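Long-range contacts in cell wall binding protein cwp8 (Peptoclostridium difficile, PDB 5J6Q), which probably anchors itself to the bacterial cell wall through its CWB2 domains, as a cell wall protein of the S-layer: residues Ala192-Leu201 and Leu267-Leu275; Leu459-Glu470 and Ile484-Ala494. All blocks are in the same frame, centred on the assembly; numbering follows the deposited sequence.

Contact 1 (Ala192-Leu201 and Leu267-Leu275); sequences AEELFDGIRL and LVRDLHKVL. With SO4 (sulfate ion), chain F.
F196 drives its ring against one flank of the helix 265-280, meeting L271, D270 and V274 in turn. With CG anti to the backbone N (chi1 173°), the side chain slides past that of L271, the two running in opposite directions. Starting at the backbone, F196 CB lies 3.8 Å from L271 CD1. The ring begins at CG, 4.1 Å from L271 CB, and CD2 is closer to the same atom at 3.6 Å. Further out, CE2 passes 3.6 Å from the backbone N of L271. CZ, at the tip, reaches D270 CB at 4.1 Å, and on the other flank CE1 has V274 CG2 as its neighbour. L271 CA covers one ring face near its rim and the N of G198 covers the other, so the phenyl is sandwiched between the helix and its own loop. L267 CD1 sits at the ring edge, too close in the model for its distance to be trusted.

Contact 1 belongs to the mixed sheet-and-helix domain 3 of Cwp8: the loop leaving the strand 186-191 packs onto the helix that follows the strand 256-262. A192 CB touches L267 and V268 at the start of the loop. At its far end L201 and V274 meet tip to tip, L201 CD2 being 4.1 Å from V274 CG1.

Behind the phenyl, D197 holds the turn. Its OD1 takes the N-H of I199 in an Asx turn, and that of R200 as well. R200 closes a salt bridge to D197 side-on, with NE and NH2 both on OD2, and NE at 3.0 Å from OD2 on its syn lone pair. NH2 of R200 also makes a weak bond to sulfate O4, while NH1 bonds to I579 O and Q574 OE1. K581 N binds the same sulfate.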
loop_
_atom_site.group_PDB
_atom_site.type_symbol
_atom_site.label_atom_id
_atom_site.label_comp_id
_atom_site.label_asym_id
_atom_site.label_seq_id
_atom_site.Cartn_x
_atom_site.Cartn_y
_atom_site.Cartn_z
ATOM N N ALA A 192 -6.461 -0.311 4.081
ATOM C CA ALA A 192 -5.537 0.588 3.406
ATOM C C ALA A 192 -4.247 0.662 4.245
ATOM O O ALA A 192 -3.164 0.801 3.682
ATOM C CB ALA A 192 -6.171 1.953 3.296
ATOM N N GLU A 193 -4.378 0.515 5.592
ATOM C CA GLU A 193 -3.254 0.590 6.504
ATOM C C GLU A 193 -2.158 -0.443 6.208
ATOM O O GLU A 193 -0.979 -0.112 6.299
ATOM C CB GLU A 193 -3.745 0.433 7.943
ATOM C CG GLU A 193 -4.298 1.737 8.520
ATOM C CD GLU A 193 -5.714 2.084 8.021
ATOM O OE1 GLU A 193 -6.329 1.262 7.307
ATOM O OE2 GLU A 193 -6.214 3.175 8.355
ATOM N N GLU A 194 -2.547 -1.681 5.840
ATOM C CA GLU A 194 -1.641 -2.758 5.527
ATOM C C GLU A 194 -0.679 -2.323 4.435
ATOM O O GLU A 194 0.435 -2.856 4.346
ATOM C CB GLU A 194 -2.396 -4.005 4.991
ATOM C CG GLU A 194 -3.189 -4.769 6.035
ATOM C CD GLU A 194 -3.978 -5.919 5.410
ATOM O OE1 GLU A 194 -3.359 -6.757 4.682
ATOM O OE2 GLU A 194 -5.216 -5.983 5.645
ATOM N N LEU A 195 -1.141 -1.431 3.559
ATOM C CA LEU A 195 -0.317 -0.911 2.460
ATOM C C LEU A 195 0.425 0.493 2.712
ATOM O O LEU A 195 1.406 0.787 2.074
ATOM C CB LEU A 195 -1.233 -0.667 1.250
ATOM C CG LEU A 195 -1.925 -1.916 0.646
ATOM C CD1 LEU A 195 -2.447 -1.515 -0.799
ATOM C CD2 LEU A 195 -0.905 -3.127 0.467
ATOM N N PHE A 196 -0.058 1.305 3.631
ATOM C CA PHE A 196 0.412 2.660 3.761
ATOM C C PHE A 196 0.045 3.121 5.122
ATOM O O PHE A 196 -1.106 2.966 5.521
ATOM C CB PHE A 196 -0.257 3.463 2.625
ATOM C CG PHE A 196 -0.054 4.973 2.621
ATOM C CD1 PHE A 196 1.159 5.524 2.239
ATOM C CD2 PHE A 196 -1.113 5.834 2.947
ATOM C CE1 PHE A 196 1.325 6.919 2.176
ATOM C CE2 PHE A 196 -0.960 7.212 2.883
ATOM C CZ PHE A 196 0.264 7.751 2.494
ATOM N N ASP A 197 1.009 3.698 5.884
ATOM C CA ASP A 197 0.714 4.074 7.280
ATOM C C ASP A 197 0.215 5.513 7.482
ATOM O O ASP A 197 0.069 5.908 8.614
ATOM C CB ASP A 197 1.993 3.903 8.160
ATOM C CG ASP A 197 3.198 4.871 7.797
ATOM O OD1 ASP A 197 2.986 5.888 7.035
ATOM O OD2 ASP A 197 4.312 4.631 8.275
ATOM N N GLY A 198 -0.005 6.271 6.434
ATOM C CA GLY A 198 -0.290 7.702 6.600
ATOM C C GLY A 198 0.666 8.579 5.750
ATOM O O GLY A 198 0.281 9.584 5.157
ATOM N N ILE A 199 1.943 8.167 5.638
ATOM C CA ILE A 199 2.903 8.957 4.857
ATOM C C ILE A 199 3.920 8.042 4.085
ATOM O O ILE A 199 4.401 8.419 3.041
ATOM C CB ILE A 199 3.516 9.985 5.826
ATOM C CG1 ILE A 199 4.563 10.860 5.105
ATOM C CG2 ILE A 199 4.133 9.233 7.094
ATOM C CD1 ILE A 199 4.886 12.144 5.874
ATOM N N ARG A 200 4.180 6.839 4.562
ATOM C CA ARG A 200 5.048 5.926 3.852
ATOM C C ARG A 200 4.340 4.640 3.387
ATOM O O ARG A 200 3.472 4.138 4.056
ATOM C CB ARG A 200 6.167 5.479 4.796
ATOM C CG ARG A 200 7.011 6.611 5.380
ATOM C CD ARG A 200 7.869 6.054 6.580
ATOM N NE ARG A 200 7.050 5.664 7.749
ATOM C CZ ARG A 200 7.542 5.484 8.987
ATOM N NH1 ARG A 200 8.833 5.680 9.250
ATOM N NH2 ARG A 200 6.725 5.095 9.978
ATOM N N LEU A 201 4.711 4.112 2.253
ATOM C CA LEU A 201 4.179 2.800 1.937
ATOM C C LEU A 201 4.781 1.763 2.915
ATOM O O LEU A 201 5.823 1.982 3.515
ATOM C CB LEU A 201 4.546 2.391 0.525
ATOM C CG LEU A 201 3.916 3.318 -0.574
ATOM C CD1 LEU A 201 4.687 3.068 -1.952
ATOM C CD2 LEU A 201 2.417 2.988 -0.712
ATOM N N LEU A 267 -6.215 8.781 4.883
ATOM C CA LEU A 267 -5.294 7.682 4.532
ATOM C C LEU A 267 -5.550 7.221 3.090
ATOM O O LEU A 267 -4.608 7.178 2.269
ATOM C CB LEU A 267 -5.575 6.529 5.512
ATOM C CG LEU A 267 -4.495 5.434 5.729
ATOM C CD1 LEU A 267 -3.805 5.080 4.469
ATOM C CD2 LEU A 267 -3.482 5.877 6.770
ATOM N N VAL A 268 -6.859 6.919 2.770
ATOM C CA VAL A 268 -7.217 6.403 1.457
ATOM C C VAL A 268 -7.006 7.390 0.366
ATOM O O VAL A 268 -6.527 7.003 -0.731
ATOM C CB VAL A 268 -8.707 5.897 1.403
ATOM C CG1 VAL A 268 -8.978 5.269 0.058
ATOM C CG2 VAL A 268 -8.986 4.876 2.516
ATOM N N ARG A 269 -7.402 8.646 0.603
ATOM C CA ARG A 269 -7.213 9.649 -0.444
ATOM C C ARG A 269 -5.673 9.770 -0.680
ATOM O O ARG A 269 -5.199 9.791 -1.804
ATOM C CB ARG A 269 -7.771 11.028 0.021
ATOM C CG ARG A 269 -8.936 11.608 -0.783
ATOM C CD ARG A 269 -9.388 12.946 -0.179
ATOM N NE ARG A 269 -10.328 12.729 0.922
ATOM C CZ ARG A 269 -10.129 13.154 2.168
ATOM N NH1 ARG A 269 -11.029 12.893 3.118
ATOM N NH2 ARG A 269 -9.037 13.848 2.474
ATOM N N ASP A 270 -4.928 9.837 0.419
ATOM C CA ASP A 270 -3.463 10.000 0.376
ATOM C C ASP A 270 -2.791 8.836 -0.345
ATOM O O ASP A 270 -2.009 9.029 -1.323
ATOM C CB ASP A 270 -2.982 10.190 1.818
ATOM C CG ASP A 270 -3.288 11.604 2.252
ATOM O OD1 ASP A 270 -3.680 12.418 1.387
ATOM O OD2 ASP A 270 -3.140 11.907 3.441
ATOM N N LEU A 271 -3.199 7.609 0.054
ATOM C CA LEU A 271 -2.682 6.410 -0.585
ATOM C C LEU A 271 -3.027 6.408 -2.029
ATOM O O LEU A 271 -2.218 6.010 -2.898
ATOM C CB LEU A 271 -3.270 5.135 0.094
ATOM C CG LEU A 271 -3.061 3.887 -0.774
ATOM C CD1 LEU A 271 -1.579 3.633 -0.924
ATOM C CD2 LEU A 271 -3.681 2.641 -0.140
ATOM N N HIS A 272 -4.261 6.825 -2.353
ATOM C CA HIS A 272 -4.650 6.820 -3.804
ATOM C C HIS A 272 -3.774 7.842 -4.529
ATOM O O HIS A 272 -3.313 7.596 -5.641
ATOM C CB HIS A 272 -6.143 7.149 -3.967
ATOM C CG HIS A 272 -6.546 7.144 -5.405
ATOM N ND1 HIS A 272 -7.168 6.058 -5.997
ATOM C CD2 HIS A 272 -6.398 8.080 -6.371
ATOM C CE1 HIS A 272 -7.390 6.360 -7.270
ATOM N NE2 HIS A 272 -6.934 7.567 -7.526
ATOM N N LYS A 273 -3.541 9.021 -3.920
ATOM C CA LYS A 273 -2.536 10.000 -4.514
ATOM C C LYS A 273 -1.151 9.327 -4.812
ATOM O O LYS A 273 -0.583 9.441 -5.949
ATOM C CB LYS A 273 -2.264 11.157 -3.519
ATOM C CG LYS A 273 -3.417 12.148 -3.432
ATOM C CD LYS A 273 -3.221 13.216 -2.346
ATOM C CE LYS A 273 -4.559 13.618 -1.752
ATOM N NZ LYS A 273 -4.431 14.342 -0.448
ATOM N N VAL A 274 -0.598 8.539 -3.790
ATOM C CA VAL A 274 0.733 7.897 -4.052
ATOM C C VAL A 274 0.668 6.911 -5.109
ATOM O O VAL A 274 1.591 6.789 -5.993
ATOM C CB VAL A 274 1.214 7.268 -2.733
ATOM C CG1 VAL A 274 2.465 6.423 -2.950
ATOM C CG2 VAL A 274 1.412 8.366 -1.713
ATOM N N LEU A 275 -0.502 6.158 -5.135
ATOM C CA LEU A 275 -0.556 5.156 -6.235
ATOM C C LEU A 275 -0.693 5.815 -7.616
ATOM O O LEU A 275 -0.227 5.234 -8.621
ATOM C CB LEU A 275 -1.681 4.171 -5.954
ATOM C CG LEU A 275 -1.309 3.358 -4.674
ATOM C CD1 LEU A 275 -2.416 2.386 -4.258
ATOM C CD2 LEU A 275 0.016 2.602 -5.026
HETATM S S SO4 F . 5.732 4.705 14.313
HETATM O O1 SO4 F . 4.249 4.745 14.261
HETATM O O2 SO4 F . 6.251 5.590 15.347
HETATM O O3 SO4 F . 6.190 3.348 14.623
HETATM O O4 SO4 F . 6.211 5.070 13.008
#

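Contact 2 (Leu459-Glu470 and Ile484-Ala494)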
loop_
_atom_site.group_PDB
_atom_site.type_symbol
_atom_site.label_atom_id
_atom_site.label_comp_id
_atom_site.label_asym_id
_atom_site.label_seq_id
_atom_site.Cartn_x
_atom_site.Cartn_y
_atom_site.Cartn_z
ATOM N N LEU A 459 47.354 15.943 4.855
ATOM C CA LEU A 459 46.555 17.156 4.996
ATOM C C LEU A 459 47.362 18.458 4.950
ATOM O O LEU A 459 46.768 19.537 4.914
ATOM C CB LEU A 459 45.794 17.046 6.324
ATOM C CG LEU A 459 45.109 15.691 6.532
ATOM C CD1 LEU A 459 44.361 15.670 7.846
ATOM C CD2 LEU A 459 44.145 15.424 5.396
ATOM N N LYS A 460 48.700 18.369 4.943
ATOM C CA LYS A 460 49.548 19.556 4.902
ATOM C C LYS A 460 49.388 20.311 3.584
ATOM O O LYS A 460 49.923 19.890 2.559
ATOM C CB LYS A 460 51.023 19.163 5.097
ATOM C CG LYS A 460 51.956 20.367 5.115
ATOM C CD LYS A 460 53.412 19.941 5.216
ATOM C CE LYS A 460 54.333 21.126 5.072
ATOM N NZ LYS A 460 55.743 20.700 4.856
ATOM N N GLY A 461 48.645 21.420 3.610
ATOM C CA GLY A 461 48.463 22.223 2.409
ATOM C C GLY A 461 47.009 22.319 2.005
ATOM O O GLY A 461 46.611 23.226 1.277
ATOM N N LYS A 462 46.203 21.377 2.482
ATOM C CA LYS A 462 44.782 21.360 2.150
ATOM C C LYS A 462 43.948 22.000 3.264
ATOM O O LYS A 462 44.415 22.124 4.395
ATOM C CB LYS A 462 44.303 19.911 1.908
ATOM C CG LYS A 462 45.441 18.920 1.648
ATOM C CD LYS A 462 45.179 18.080 0.402
ATOM C CE LYS A 462 46.452 17.479 -0.150
ATOM N NZ LYS A 462 46.324 16.008 -0.350
ATOM N N GLU A 463 42.722 22.424 2.938
ATOM C CA GLU A 463 41.807 23.018 3.915
ATOM C C GLU A 463 41.068 21.906 4.685
ATOM O O GLU A 463 40.456 21.026 4.080
ATOM C CB GLU A 463 40.808 23.940 3.211
ATOM C CG GLU A 463 41.499 25.093 2.507
ATOM C CD GLU A 463 40.539 26.204 2.134
ATOM O OE1 GLU A 463 39.534 26.396 2.851
ATOM O OE2 GLU A 463 40.791 26.877 1.121
ATOM N N LEU A 464 41.116 21.975 6.018
ATOM C CA LEU A 464 40.567 20.977 6.904
ATOM C C LEU A 464 39.370 21.453 7.750
ATOM O O LEU A 464 39.201 22.639 8.024
ATOM C CB LEU A 464 41.729 20.508 7.827
ATOM C CG LEU A 464 42.984 20.063 7.060
ATOM C CD1 LEU A 464 44.261 20.112 7.929
ATOM C CD2 LEU A 464 42.741 18.660 6.546
ATOM N N GLU A 465 38.531 20.505 8.155
ATOM C CA GLU A 465 37.361 20.799 8.990
ATOM C C GLU A 465 37.276 19.691 10.027
ATOM O O GLU A 465 37.516 18.528 9.702
ATOM C CB GLU A 465 36.076 20.881 8.139
ATOM C CG GLU A 465 34.820 21.175 8.946
ATOM C CD GLU A 465 34.285 22.603 8.757
ATOM O OE1 GLU A 465 34.146 23.301 9.770
ATOM O OE2 GLU A 465 33.995 23.026 7.619
ATOM N N ILE A 466 36.994 20.054 11.272
ATOM C CA ILE A 466 36.870 19.066 12.335
ATOM C C ILE A 466 35.398 18.839 12.672
ATOM O O ILE A 466 34.642 19.814 12.706
ATOM C CB ILE A 466 37.629 19.544 13.580
ATOM C CG1 ILE A 466 39.040 20.037 13.179
ATOM C CG2 ILE A 466 37.722 18.387 14.560
ATOM C CD1 ILE A 466 39.949 20.371 14.371
ATOM N N VAL A 467 35.013 17.576 12.934
ATOM C CA VAL A 467 33.628 17.209 13.255
ATOM C C VAL A 467 33.688 16.424 14.570
ATOM O O VAL A 467 34.184 15.308 14.612
ATOM C CB VAL A 467 32.918 16.407 12.105
ATOM C CG1 VAL A 467 31.466 16.065 12.511
ATOM C CG2 VAL A 467 32.877 17.229 10.818
ATOM N N GLY A 468 33.173 17.017 15.653
ATOM C CA GLY A 468 33.233 16.381 16.964
ATOM C C GLY A 468 33.733 17.439 17.962
ATOM O O GLY A 468 34.381 18.413 17.576
ATOM N N GLY A 469 33.398 17.268 19.225
ATOM C CA GLY A 469 33.835 18.183 20.269
ATOM C C GLY A 469 35.274 17.893 20.686
ATOM O O GLY A 469 35.919 16.976 20.169
ATOM N N GLU A 470 35.798 18.680 21.650
ATOM C CA GLU A 470 37.202 18.517 22.052
ATOM C C GLU A 470 37.508 17.157 22.696
ATOM O O GLU A 470 38.671 16.756 22.717
ATOM C CB GLU A 470 37.617 19.625 23.011
ATOM C CG GLU A 470 37.815 20.961 22.314
ATOM C CD GLU A 470 38.060 22.088 23.307
ATOM O OE1 GLU A 470 37.170 22.944 23.449
ATOM O OE2 GLU A 470 39.146 22.104 23.942
ATOM N N ILE A 484 49.148 23.028 9.710
ATOM C CA ILE A 484 49.293 22.450 8.376
ATOM C C ILE A 484 48.178 22.871 7.415
ATOM O O ILE A 484 48.202 22.487 6.248
ATOM C CB ILE A 484 49.362 20.911 8.512
ATOM C CG1 ILE A 484 48.065 20.357 9.132
ATOM C CG2 ILE A 484 50.565 20.541 9.368
ATOM C CD1 ILE A 484 48.034 18.834 9.192
ATOM N N ASP A 485 47.209 23.653 7.897
ATOM C CA ASP A 485 46.103 24.141 7.076
ATOM C C ASP A 485 46.597 25.200 6.084
ATOM O O ASP A 485 47.581 25.888 6.352
ATOM C CB ASP A 485 45.004 24.733 7.972
ATOM C CG ASP A 485 43.766 25.129 7.203
ATOM O OD1 ASP A 485 42.921 24.246 6.942
ATOM O OD2 ASP A 485 43.640 26.324 6.858
ATOM N N LEU A 486 45.904 25.337 4.948
ATOM C CA LEU A 486 46.273 26.281 3.895
ATOM C C LEU A 486 46.101 27.744 4.302
ATOM O O LEU A 486 47.020 28.542 4.134
ATOM C CB LEU A 486 45.410 25.993 2.654
ATOM C CG LEU A 486 45.680 26.904 1.460
ATOM C CD1 LEU A 486 47.092 26.692 0.953
ATOM C CD2 LEU A 486 44.690 26.600 0.354
ATOM N N ASN A 487 44.933 28.090 4.839
ATOM C CA ASN A 487 44.630 29.466 5.234
ATOM C C ASN A 487 44.860 29.720 6.724
ATOM O O ASN A 487 44.455 30.763 7.235
ATOM C CB ASN A 487 43.179 29.789 4.877
ATOM C CG ASN A 487 42.965 29.919 3.391
ATOM O OD1 ASN A 487 43.119 31.010 2.838
ATOM N ND2 ASN A 487 42.616 28.855 2.669
ATOM N N ASN A 488 45.504 28.772 7.418
ATOM C CA ASN A 488 45.808 28.868 8.848
ATOM C C ASN A 488 44.535 29.071 9.659
ATOM O O ASN A 488 44.483 29.912 10.556
ATOM C CB ASN A 488 46.792 30.015 9.105
ATOM C CG ASN A 488 48.210 29.688 8.707
ATOM O OD1 ASN A 488 49.086 30.551 8.802
ATOM N ND2 ASN A 488 48.533 28.478 8.253
ATOM N N LYS A 489 43.507 28.287 9.342
ATOM C CA LYS A 489 42.209 28.368 10.012
ATOM C C LYS A 489 41.413 27.072 9.827
ATOM O O LYS A 489 41.214 26.630 8.699
ATOM C CB LYS A 489 41.404 29.546 9.440
ATOM C CG LYS A 489 40.062 29.747 10.126
ATOM C CD LYS A 489 39.238 30.796 9.399
ATOM N N VAL A 490 40.952 26.470 10.932
ATOM C CA VAL A 490 40.185 25.241 10.869
ATOM C C VAL A 490 38.952 25.365 11.737
ATOM O O VAL A 490 39.050 25.521 12.952
ATOM C CB VAL A 490 41.046 24.039 11.322
ATOM C CG1 VAL A 490 40.203 22.770 11.357
ATOM C CG2 VAL A 490 42.229 23.850 10.382
ATOM N N GLU A 491 37.789 25.321 11.107
ATOM C CA GLU A 491 36.529 25.379 11.829
ATOM C C GLU A 491 36.195 23.995 12.409
ATOM O O GLU A 491 36.619 22.963 11.876
ATOM C CB GLU A 491 35.408 25.846 10.885
ATOM C CG GLU A 491 34.082 26.111 11.578
ATOM C CD GLU A 491 33.026 26.635 10.615
ATOM O OE1 GLU A 491 31.822 26.475 10.905
ATOM O OE2 GLU A 491 33.401 27.208 9.566
ATOM N N ARG A 492 35.455 23.995 13.511
ATOM C CA ARG A 492 35.002 22.805 14.191
ATOM C C ARG A 492 33.458 22.835 14.229
ATOM O O ARG A 492 32.883 23.824 14.656
ATOM C CB ARG A 492 35.599 22.792 15.613
ATOM C CG ARG A 492 34.914 21.823 16.584
ATOM C CD ARG A 492 35.480 21.967 18.014
ATOM N NE ARG A 492 36.941 21.832 18.108
ATOM C CZ ARG A 492 37.574 20.686 18.377
ATOM N NH1 ARG A 492 38.899 20.657 18.481
ATOM N NH2 ARG A 492 36.883 19.559 18.542
ATOM N N LEU A 493 32.808 21.798 13.732
ATOM C CA LEU A 493 31.347 21.644 13.793
ATOM C C LEU A 493 31.135 20.660 14.999
ATOM O O LEU A 493 31.536 19.508 14.880
ATOM C CB LEU A 493 30.751 21.029 12.480
ATOM C CG LEU A 493 30.068 22.012 11.541
ATOM C CD1 LEU A 493 30.966 23.177 11.087
ATOM C CD2 LEU A 493 29.662 21.247 10.330
ATOM N N ALA A 494 30.511 21.098 16.107
ATOM C CA ALA A 494 30.366 20.261 17.269
ATOM C C ALA A 494 29.164 20.670 18.087
ATOM O O ALA A 494 29.138 21.782 18.584
ATOM C CB ALA A 494 31.642 20.387 18.123
#
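L459 and K460, where the helix 453-459 ends, lie against I484, the last residue of the helix 475-484. The two segments then run on as neighbouring parallel strands, 463-467 and 491-493, of a beta-alpha-beta unit in the four-stranded parallel sheet of a CWB2 domain, their short axes 29° apart. L459 opens a type II turn, and the N of its third residue, G461, bonds to I484 O at 2.9 Å. E463 sends its carboxylate to K417 in a salt bridge while its CG passes L486 CB.

At L464 the backbone N is taken by a side chain: D485 OD1 accepts it at 3.0 Å, nearly head-on. OD2 of D485 takes the N-H of K489, so this one carboxylate ties the strand to the turn leading into its partner. L464 CD1 packs on I484 CG1. The chain of E465, bent at chi2, lies alongside E491 and points the same way, which brings two carboxylates to 4.0 Å between E465 OE1 and E491 OE2; K508, in a salt bridge with E491, probably eases the repulsion.

I466 makes the regular parallel pairing: its N bonds to E491 O at 3.0 Å, and its O receives L493 N at 2.9 Å. Its CG1 is pressed to 3.5 Å from V490 CG1, tighter than usual. Beyond V467, G468 N bonds to L493 O, and G468 O receives R492 NH2 at 2.9 Å along a bent line (138° at the hydrogen), the donor tilted out of the carbonyl plane. The R492 chain bends at its third torsion (-54°), which turns the guanidinium back to G468 O; NH1 has a salt bridge to E478. I466 CG2 lies over one face of its guanidinium, and E470 CG sits 3.9 Å above the centre of the opposite face.

Contact 1 closes before contact 2 opens along the chain, and they lie in different parts of the molecule: their centres are 46 Å apart and their nearest atoms about 25 Å. Contact 1 packs a loop on a helix within domain 3, mainly by apolar side chains, whereas contact 2 pairs strands at one edge of a CWB2 sheet. An indirect relation runs through the last CWB2 segment. The chain passes from strand 491-493 of contact 2 into helix 498-509 and eventually to Q574, I579 and K581, which meet the 192-201 loop of contact 1. The sulfate, probably from the crystallisation liquor, lies at that junction, beside contact 1 alone.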